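Local coordinates for protein succinate dehydrogenase subunit B (Mycolicibacterium smegmatis MC2 51, PDB 6LUM) that probably carries electrons through its three iron-sulfur clusters, from the flavoprotein subunit of succinate dehydrogenase toward the membrane-anchor subunits, at residues J[30-35]-J[126-131]; J[165-170]-J[205-210]; J[198-203]-J[244-249]. All coordinates share one frame; numbering follows the deposited sequence.

Interaction 1 of 3, residues J[30-35]-J[126-131]; sequences IARFNP and EKDLVV
Arg32 and Asp128 carry a salt bridge where the end of strand 27-32 meets the type II turn Lys127-Val130, within a 2Fe-2S domain of the beta-grasp (plant-type ferredoxin) kind. The 126-129 part runs nearly antiparallel to 30-35 (171° end to end), but no ladder of bonds joins them. Phe33 O lies 3.3 Å from Asp128 N at a poor angle and instead receives a CA-H...O contact from Lys127. The hairpin contains a classic beta bulge, Glu126 and Lys127 both facing Val130.

Asp128 links two basic groups. Asp128 OD1 meets the edge of the Arg32 guanidinium in its plane, 3.5 Å from Arg32 NE, with the carboxylate turned 75° to that plane; Asp128 OD1 is also 3.6 Å from Lys127 NZ. The other carboxylate oxygen takes a hydrogen bond from Thr72 N, and Arg32 NH1 has a second acid in Asp68. This network probably offsets the like charges of Arg32 and Lys127.

Apolar packing flanks the charges. At the Ile30 end the Ile30 and Leu129 side chains cross at about a right angle, Ile30 CG2 being 4.1 Å from Leu129 CD2, next to Ile117 of strand 114-118. At the far end Tyr501 of subunit A packs on Glu126 and Lys127. Here the extended aliphatic chain of Lys127 crosses the Pro35 ring at a slant, bringing Lys127 CG to 3.6 Å from Pro35 CD.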
# COMPACT_ATOMS: atom_id res chain seq x y z
N ILE J 30 -1.19 6.43 -49.46
CA ILE J 30 -1.18 6.83 -48.07
C ILE J 30 -2.61 7.10 -47.65
O ILE J 30 -3.45 7.43 -48.49
CB ILE J 30 -0.29 8.07 -47.86
CG1 ILE J 30 1.06 7.90 -48.54
CG2 ILE J 30 -0.03 8.28 -46.40
CD1 ILE J 30 1.87 6.81 -47.97
N ALA J 31 -2.90 6.95 -46.37
CA ALA J 31 -4.22 7.27 -45.84
C ALA J 31 -4.10 8.57 -45.07
O ALA J 31 -3.89 8.58 -43.86
CB ALA J 31 -4.74 6.14 -44.96
N ARG J 32 -4.25 9.69 -45.78
CA ARG J 32 -4.02 10.99 -45.18
C ARG J 32 -5.18 11.38 -44.27
O ARG J 32 -6.34 11.02 -44.52
CB ARG J 32 -3.84 12.05 -46.26
CG ARG J 32 -2.95 11.61 -47.40
CD ARG J 32 -1.49 11.63 -47.00
NE ARG J 32 -1.12 12.90 -46.38
CZ ARG J 32 -0.78 13.98 -47.05
NH1 ARG J 32 -0.74 13.97 -48.38
NH2 ARG J 32 -0.46 15.09 -46.41
N PHE J 33 -4.85 12.12 -43.23
CA PHE J 33 -5.83 12.65 -42.28
C PHE J 33 -5.23 13.88 -41.63
O PHE J 33 -4.24 13.76 -40.91
CB PHE J 33 -6.19 11.61 -41.23
CG PHE J 33 -6.83 12.18 -40.00
CD1 PHE J 33 -8.18 12.45 -39.98
CD2 PHE J 33 -6.09 12.43 -38.87
CE1 PHE J 33 -8.77 12.97 -38.85
CE2 PHE J 33 -6.68 12.96 -37.74
CZ PHE J 33 -8.02 13.22 -37.73
N ASN J 34 -5.80 15.03 -41.89
CA ASN J 34 -5.32 16.28 -41.33
C ASN J 34 -6.11 16.60 -40.07
O ASN J 34 -7.35 16.59 -40.12
CB ASN J 34 -5.48 17.41 -42.34
CG ASN J 34 -4.38 18.44 -42.25
OD1 ASN J 34 -3.58 18.44 -41.32
ND2 ASN J 34 -4.33 19.33 -43.23
N PRO J 35 -5.48 16.86 -38.95
CA PRO J 35 -6.23 16.99 -37.70
C PRO J 35 -6.94 18.32 -37.54
O PRO J 35 -7.91 18.41 -36.78
CB PRO J 35 -5.15 16.82 -36.63
CG PRO J 35 -3.94 17.35 -37.27
CD PRO J 35 -4.03 16.98 -38.71
N GLU J 126 -3.35 10.96 -34.80
CA GLU J 126 -3.10 12.38 -34.60
C GLU J 126 -2.83 13.13 -35.89
O GLU J 126 -3.16 14.31 -35.98
CB GLU J 126 -1.92 12.58 -33.65
CG GLU J 126 -2.17 12.07 -32.26
CD GLU J 126 -3.27 12.82 -31.54
OE1 GLU J 126 -2.95 13.77 -30.79
OE2 GLU J 126 -4.45 12.48 -31.72
N LYS J 127 -2.23 12.48 -36.87
CA LYS J 127 -2.07 13.00 -38.22
C LYS J 127 -1.87 11.79 -39.12
O LYS J 127 -2.07 10.65 -38.68
CB LYS J 127 -0.91 14.01 -38.27
CG LYS J 127 -1.04 15.05 -39.36
CD LYS J 127 -0.37 16.32 -38.95
CE LYS J 127 -0.23 17.25 -40.13
NZ LYS J 127 0.45 16.59 -41.26
N ASP J 128 -1.49 12.01 -40.36
CA ASP J 128 -1.23 10.87 -41.22
C ASP J 128 -0.08 10.04 -40.68
O ASP J 128 0.98 10.57 -40.37
CB ASP J 128 -0.94 11.36 -42.63
CG ASP J 128 -0.10 12.60 -42.63
OD1 ASP J 128 -0.65 13.67 -42.97
OD2 ASP J 128 1.10 12.51 -42.32
N LEU J 129 -0.32 8.75 -40.51
CA LEU J 129 0.65 7.75 -40.07
C LEU J 129 1.23 8.02 -38.69
O LEU J 129 2.14 7.31 -38.27
CB LEU J 129 1.80 7.61 -41.07
CG LEU J 129 1.46 7.53 -42.54
CD1 LEU J 129 2.72 7.45 -43.36
CD2 LEU J 129 0.61 6.34 -42.81
N VAL J 130 0.71 8.99 -37.95
CA VAL J 130 1.14 9.26 -36.59
C VAL J 130 -0.02 8.95 -35.66
O VAL J 130 -1.13 9.44 -35.88
CB VAL J 130 1.61 10.71 -36.41
CG1 VAL J 130 1.76 11.03 -34.97
CG2 VAL J 130 2.91 10.92 -37.09
N VAL J 131 0.21 8.14 -34.64
CA VAL J 131 -0.83 7.79 -33.70
C VAL J 131 -0.42 8.25 -32.31
O VAL J 131 0.70 8.72 -32.09
CB VAL J 131 -1.15 6.29 -33.70
CG1 VAL J 131 -1.45 5.82 -35.09
CG2 VAL J 131 -0.01 5.52 -33.13

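Interaction 2 of 3, residues J[165-170]-J[205-210]; sequences RARYDD and FIFDSR
Arg167 lays its guanidinium against the rim of Phe207, the first residue to leave helical geometry after helix 196-206. Its chain reaches out extended from CG to NE, and Phe207 CD2 stands 3.4 Å above one face of the Arg167 guanidinium, toward its rim. The two planes are 79° apart, which makes this a ring edge set against a flat charged group rather than a parallel stack. The same guanidinium donates from NH2 to the carbonyl of Arg24 of subunit D, so the contact lies at a subunit boundary.

Tyr168 comes next and packs on the Phe207 backbone and on Asp208. With CG placed between the backbone N and the carbonyl carbon (chi1 61°), the ring lies alongside both: Tyr168 CB is 4.3 Å from Phe207 CB and Tyr168 CD1 3.3 Å from Phe207 O. Arg165 O sits over one face of the Tyr168 ring and Asp208 CG over the other, 3.8 Å above the plane, the carboxylate being inclined 50° to the ring. The hydroxyl is hydrogen-bonded to Gln160 NE2; Arg210 NH2 is merely near, 3.6 Å from Tyr168 OH. Loss of the ring to alanine is likely to leave Gln160 NE2 without its phenol partner and a gap between the Arg165 carbonyl and the Asp208 carboxylate.

No hydrogen bond crosses between the two segments. The contact is made by packing of rings and flat polar groups, while Tyr168 OH is bonded to Gln160 and Arg167 NH2 to Arg24 of subunit D, implying that this loop is fixed partly by the adjoining subunit.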
# COMPACT_ATOMS: atom_id res chain seq x y z
N ARG J 165 19.05 -16.74 -15.29
CA ARG J 165 19.14 -15.62 -16.21
C ARG J 165 18.56 -15.97 -17.57
O ARG J 165 17.85 -15.16 -18.18
CB ARG J 165 20.59 -15.17 -16.34
CG ARG J 165 20.92 -14.45 -17.63
CD ARG J 165 20.44 -13.02 -17.60
NE ARG J 165 20.68 -12.35 -18.87
CZ ARG J 165 19.74 -12.00 -19.73
NH1 ARG J 165 18.47 -12.25 -19.45
NH2 ARG J 165 20.05 -11.39 -20.86
N ALA J 166 18.81 -17.18 -18.05
CA ALA J 166 18.36 -17.59 -19.37
C ALA J 166 16.89 -17.95 -19.41
O ALA J 166 16.43 -18.52 -20.40
CB ALA J 166 19.19 -18.78 -19.86
N ARG J 167 16.14 -17.63 -18.37
CA ARG J 167 14.72 -17.96 -18.32
C ARG J 167 13.86 -16.82 -18.83
O ARG J 167 13.00 -17.02 -19.69
CB ARG J 167 14.32 -18.33 -16.90
CG ARG J 167 13.08 -19.18 -16.80
CD ARG J 167 12.40 -18.90 -15.49
NE ARG J 167 11.62 -20.02 -14.98
CZ ARG J 167 11.05 -20.03 -13.79
NH1 ARG J 167 11.17 -18.98 -12.98
NH2 ARG J 167 10.36 -21.08 -13.39
N TYR J 168 14.08 -15.61 -18.33
CA TYR J 168 13.36 -14.44 -18.81
C TYR J 168 14.01 -13.82 -20.02
O TYR J 168 13.64 -12.71 -20.40
CB TYR J 168 13.22 -13.40 -17.70
CG TYR J 168 14.52 -12.86 -17.16
CD1 TYR J 168 15.14 -13.47 -16.09
CD2 TYR J 168 15.10 -11.73 -17.69
CE1 TYR J 168 16.30 -12.97 -15.59
CE2 TYR J 168 16.26 -11.24 -17.20
CZ TYR J 168 16.86 -11.86 -16.14
OH TYR J 168 18.03 -11.36 -15.63
N ASP J 169 14.97 -14.50 -20.62
CA ASP J 169 15.47 -14.09 -21.92
C ASP J 169 14.34 -14.16 -22.94
O ASP J 169 13.26 -14.71 -22.69
CB ASP J 169 16.63 -14.99 -22.33
CG ASP J 169 17.38 -14.46 -23.51
OD1 ASP J 169 18.53 -14.02 -23.32
OD2 ASP J 169 16.83 -14.49 -24.62
N ASP J 170 14.58 -13.57 -24.11
CA ASP J 170 13.66 -13.60 -25.24
C ASP J 170 12.45 -12.71 -25.02
O ASP J 170 11.71 -12.43 -25.96
CB ASP J 170 13.23 -15.04 -25.55
CG ASP J 170 12.13 -15.13 -26.57
OD1 ASP J 170 12.42 -15.08 -27.78
OD2 ASP J 170 10.96 -15.24 -26.15
N PHE J 205 9.52 -9.63 -15.91
CA PHE J 205 9.74 -9.37 -14.49
C PHE J 205 9.16 -10.43 -13.59
O PHE J 205 9.62 -10.59 -12.45
CB PHE J 205 9.13 -8.03 -14.09
CG PHE J 205 9.89 -6.86 -14.58
CD1 PHE J 205 11.06 -6.49 -13.97
CD2 PHE J 205 9.44 -6.13 -15.65
CE1 PHE J 205 11.76 -5.42 -14.42
CE2 PHE J 205 10.15 -5.07 -16.10
CZ PHE J 205 11.31 -4.71 -15.49
N ILE J 206 8.14 -11.15 -14.04
CA ILE J 206 7.60 -12.24 -13.25
C ILE J 206 8.58 -13.40 -13.22
O ILE J 206 8.74 -14.06 -12.19
CB ILE J 206 6.23 -12.66 -13.81
CG1 ILE J 206 5.17 -11.65 -13.39
CG2 ILE J 206 5.87 -14.03 -13.34
CD1 ILE J 206 3.94 -11.72 -14.21
N PHE J 207 9.28 -13.64 -14.32
CA PHE J 207 10.23 -14.75 -14.36
C PHE J 207 11.66 -14.30 -14.12
O PHE J 207 12.60 -14.92 -14.62
CB PHE J 207 10.09 -15.50 -15.67
CG PHE J 207 8.83 -16.31 -15.74
CD1 PHE J 207 7.62 -15.71 -16.02
CD2 PHE J 207 8.84 -17.65 -15.49
CE1 PHE J 207 6.47 -16.44 -16.06
CE2 PHE J 207 7.69 -18.38 -15.53
CZ PHE J 207 6.51 -17.77 -15.82
N ASP J 208 11.83 -13.24 -13.34
CA ASP J 208 13.14 -12.73 -12.92
C ASP J 208 13.35 -13.11 -11.46
O ASP J 208 12.53 -12.77 -10.61
CB ASP J 208 13.21 -11.22 -13.09
CG ASP J 208 14.62 -10.70 -13.04
OD1 ASP J 208 15.55 -11.52 -13.02
OD2 ASP J 208 14.81 -9.47 -13.02
N SER J 209 14.46 -13.80 -11.18
CA SER J 209 14.70 -14.30 -9.83
C SER J 209 14.80 -13.18 -8.82
O SER J 209 14.26 -13.28 -7.71
CB SER J 209 15.97 -15.14 -9.81
OG SER J 209 15.95 -16.07 -10.86
N ARG J 210 15.50 -12.10 -9.16
CA ARG J 210 15.75 -11.03 -8.20
C ARG J 210 14.61 -10.02 -8.17
O ARG J 210 14.83 -8.82 -8.28
CB ARG J 210 17.07 -10.35 -8.51
CG ARG J 210 17.46 -10.33 -9.96
CD ARG J 210 18.68 -9.47 -10.12
NE ARG J 210 19.21 -9.49 -11.48
CZ ARG J 210 18.84 -8.65 -12.44
NH1 ARG J 210 17.93 -7.73 -12.20
NH2 ARG J 210 19.39 -8.74 -13.64

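Interaction 3 of 3, residues J[198-203]-J[244-249]; sequences AIVNAH and IQVTQA
Val200 is the principal bump on helix 196-206, and the start of helix 246-258 supplies the hollow. One methyl does the work: Val200 CG2 enters a pocket walled by Val246 CG1 at 3.5 Å, Ala249 CB at 4.2 Å and Ile244 CG2 at 4.3 Å. The first torsion puts CG2 opposite the carbonyl carbon and beside the backbone N, on the side where all three walls stand. The Val200 and Val246 side chains cross at about a right angle, methyl against methyl. Ala249 is the floor of the hollow, and its small side chain allows the backbones to approach, the CA atoms of Val200 and Ala249 being 6.2 Å apart.

One turn further along, His203 makes the second bump. Its CG is turned opposite the backbone N (chi1 172°), which brings one ring face, near its rim, over Ala249 CB, 4.2 Å from the plane of the His203 ring; His203 CD2 is 3.8 Å from Ala249 O. The ring is probably held against rotation by hydrogen bonds from ND1 to Thr171 OG1 and from NE2 to Glu252 OE1, and Phe207 stacks on it.

The second helix starts after Gln245 at the N-cap position; Gln245 O accepts from Ala249 N at 3.0 Å. Thr247, on this same first turn, belongs to the 3Fe-4S pocket, and the Ile244 side chain is about 4 Å from the 4Fe-4S cluster. With methyl contacts predominating and no hydrogen bond between the segments, the helices are joined here by largely apolar packing beside both clusters, and the buried imidazole has each nitrogen bonded, to Thr171 and to Glu252.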
# COMPACT_ATOMS: atom_id res chain seq x y z
N ALA J 198 2.30 -5.43 -23.03
CA ALA J 198 2.31 -5.35 -21.58
C ALA J 198 2.51 -6.71 -20.96
O ALA J 198 3.23 -6.85 -19.97
CB ALA J 198 1.01 -4.73 -21.09
N ILE J 199 1.91 -7.75 -21.54
CA ILE J 199 2.11 -9.07 -20.97
C ILE J 199 3.53 -9.58 -21.19
O ILE J 199 4.07 -10.29 -20.35
CB ILE J 199 1.05 -10.04 -21.52
CG1 ILE J 199 -0.33 -9.59 -21.04
CG2 ILE J 199 1.33 -11.43 -21.06
CD1 ILE J 199 -1.46 -10.15 -21.82
N VAL J 200 4.16 -9.21 -22.30
CA VAL J 200 5.56 -9.59 -22.52
C VAL J 200 6.46 -8.90 -21.50
O VAL J 200 7.31 -9.53 -20.86
CB VAL J 200 5.99 -9.24 -23.95
CG1 VAL J 200 7.47 -9.12 -24.04
CG2 VAL J 200 5.53 -10.29 -24.88
N ASN J 201 6.29 -7.59 -21.34
CA ASN J 201 7.13 -6.87 -20.41
C ASN J 201 6.80 -7.15 -18.95
O ASN J 201 7.56 -6.74 -18.08
CB ASN J 201 7.03 -5.38 -20.69
CG ASN J 201 7.72 -5.00 -21.96
OD1 ASN J 201 8.93 -4.81 -21.98
ND2 ASN J 201 6.97 -4.92 -23.04
N ALA J 202 5.69 -7.82 -18.67
CA ALA J 202 5.44 -8.33 -17.34
C ALA J 202 5.98 -9.74 -17.15
O ALA J 202 6.40 -10.08 -16.04
CB ALA J 202 3.95 -8.33 -17.03
N HIS J 203 5.95 -10.57 -18.18
CA HIS J 203 6.63 -11.86 -18.15
C HIS J 203 8.10 -11.67 -17.82
O HIS J 203 8.67 -12.43 -17.02
CB HIS J 203 6.44 -12.54 -19.50
CG HIS J 203 7.25 -13.79 -19.68
ND1 HIS J 203 8.57 -13.78 -20.05
CD2 HIS J 203 6.89 -15.09 -19.62
CE1 HIS J 203 9.00 -15.02 -20.18
NE2 HIS J 203 8.00 -15.84 -19.92
N ILE J 244 9.70 -12.54 -30.96
CA ILE J 244 9.74 -12.75 -29.52
C ILE J 244 8.91 -13.94 -29.04
O ILE J 244 9.17 -14.45 -27.94
CB ILE J 244 9.33 -11.45 -28.79
CG1 ILE J 244 10.55 -10.57 -28.59
CG2 ILE J 244 8.69 -11.70 -27.44
CD1 ILE J 244 10.28 -9.39 -27.76
N GLN J 245 8.00 -14.47 -29.86
CA GLN J 245 7.08 -15.53 -29.42
C GLN J 245 6.15 -14.98 -28.35
O GLN J 245 6.10 -15.46 -27.22
CB GLN J 245 7.82 -16.75 -28.89
CG GLN J 245 8.97 -17.21 -29.74
CD GLN J 245 8.51 -17.73 -31.07
OE1 GLN J 245 9.15 -17.51 -32.09
NE2 GLN J 245 7.40 -18.43 -31.08
N VAL J 246 5.42 -13.94 -28.74
CA VAL J 246 4.59 -13.19 -27.80
C VAL J 246 3.53 -14.09 -27.19
O VAL J 246 3.26 -14.02 -25.99
CB VAL J 246 3.98 -11.98 -28.52
CG1 VAL J 246 3.41 -11.03 -27.54
CG2 VAL J 246 5.00 -11.30 -29.37
N THR J 247 2.93 -14.95 -27.99
CA THR J 247 1.86 -15.78 -27.47
C THR J 247 2.37 -16.92 -26.62
O THR J 247 1.64 -17.39 -25.75
CB THR J 247 1.04 -16.33 -28.61
OG1 THR J 247 -0.10 -17.01 -28.09
CG2 THR J 247 1.87 -17.28 -29.35
N GLN J 248 3.60 -17.37 -26.82
CA GLN J 248 4.16 -18.33 -25.89
C GLN J 248 4.53 -17.68 -24.57
O GLN J 248 4.42 -18.31 -23.52
CB GLN J 248 5.37 -18.99 -26.50
CG GLN J 248 6.03 -19.97 -25.61
CD GLN J 248 7.18 -20.63 -26.30
OE1 GLN J 248 7.13 -20.86 -27.50
NE2 GLN J 248 8.22 -20.93 -25.55
N ALA J 249 4.93 -16.41 -24.59
CA ALA J 249 5.07 -15.68 -23.33
C ALA J 249 3.73 -15.59 -22.61
O ALA J 249 3.66 -15.80 -21.39
CB ALA J 249 5.62 -14.29 -23.59

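From the N terminus, interaction 1 comes first: it ties strand 27-32 to the hairpin 125-131 and closes a loop of 90 residues that contains all the cysteines of the 2Fe-2S site. Only after it is complete does interaction 2 open, tying the loop after helix 162-165 to the end of helix 196-206 and closing 171-204, with Cys174, Cys177, Cys180 and Cys184. Interaction 3 begins inside that loop and joins helix 196-206 to helix 246-258, enclosing Cys230, Cys236 and Cys240, so interactions 2 and 3 cross. They share helix 196-206 and touch at Asp170 and Ile244. Interaction 1 stands about 29 Å from interaction 3, centre to centre, across the chain's centre.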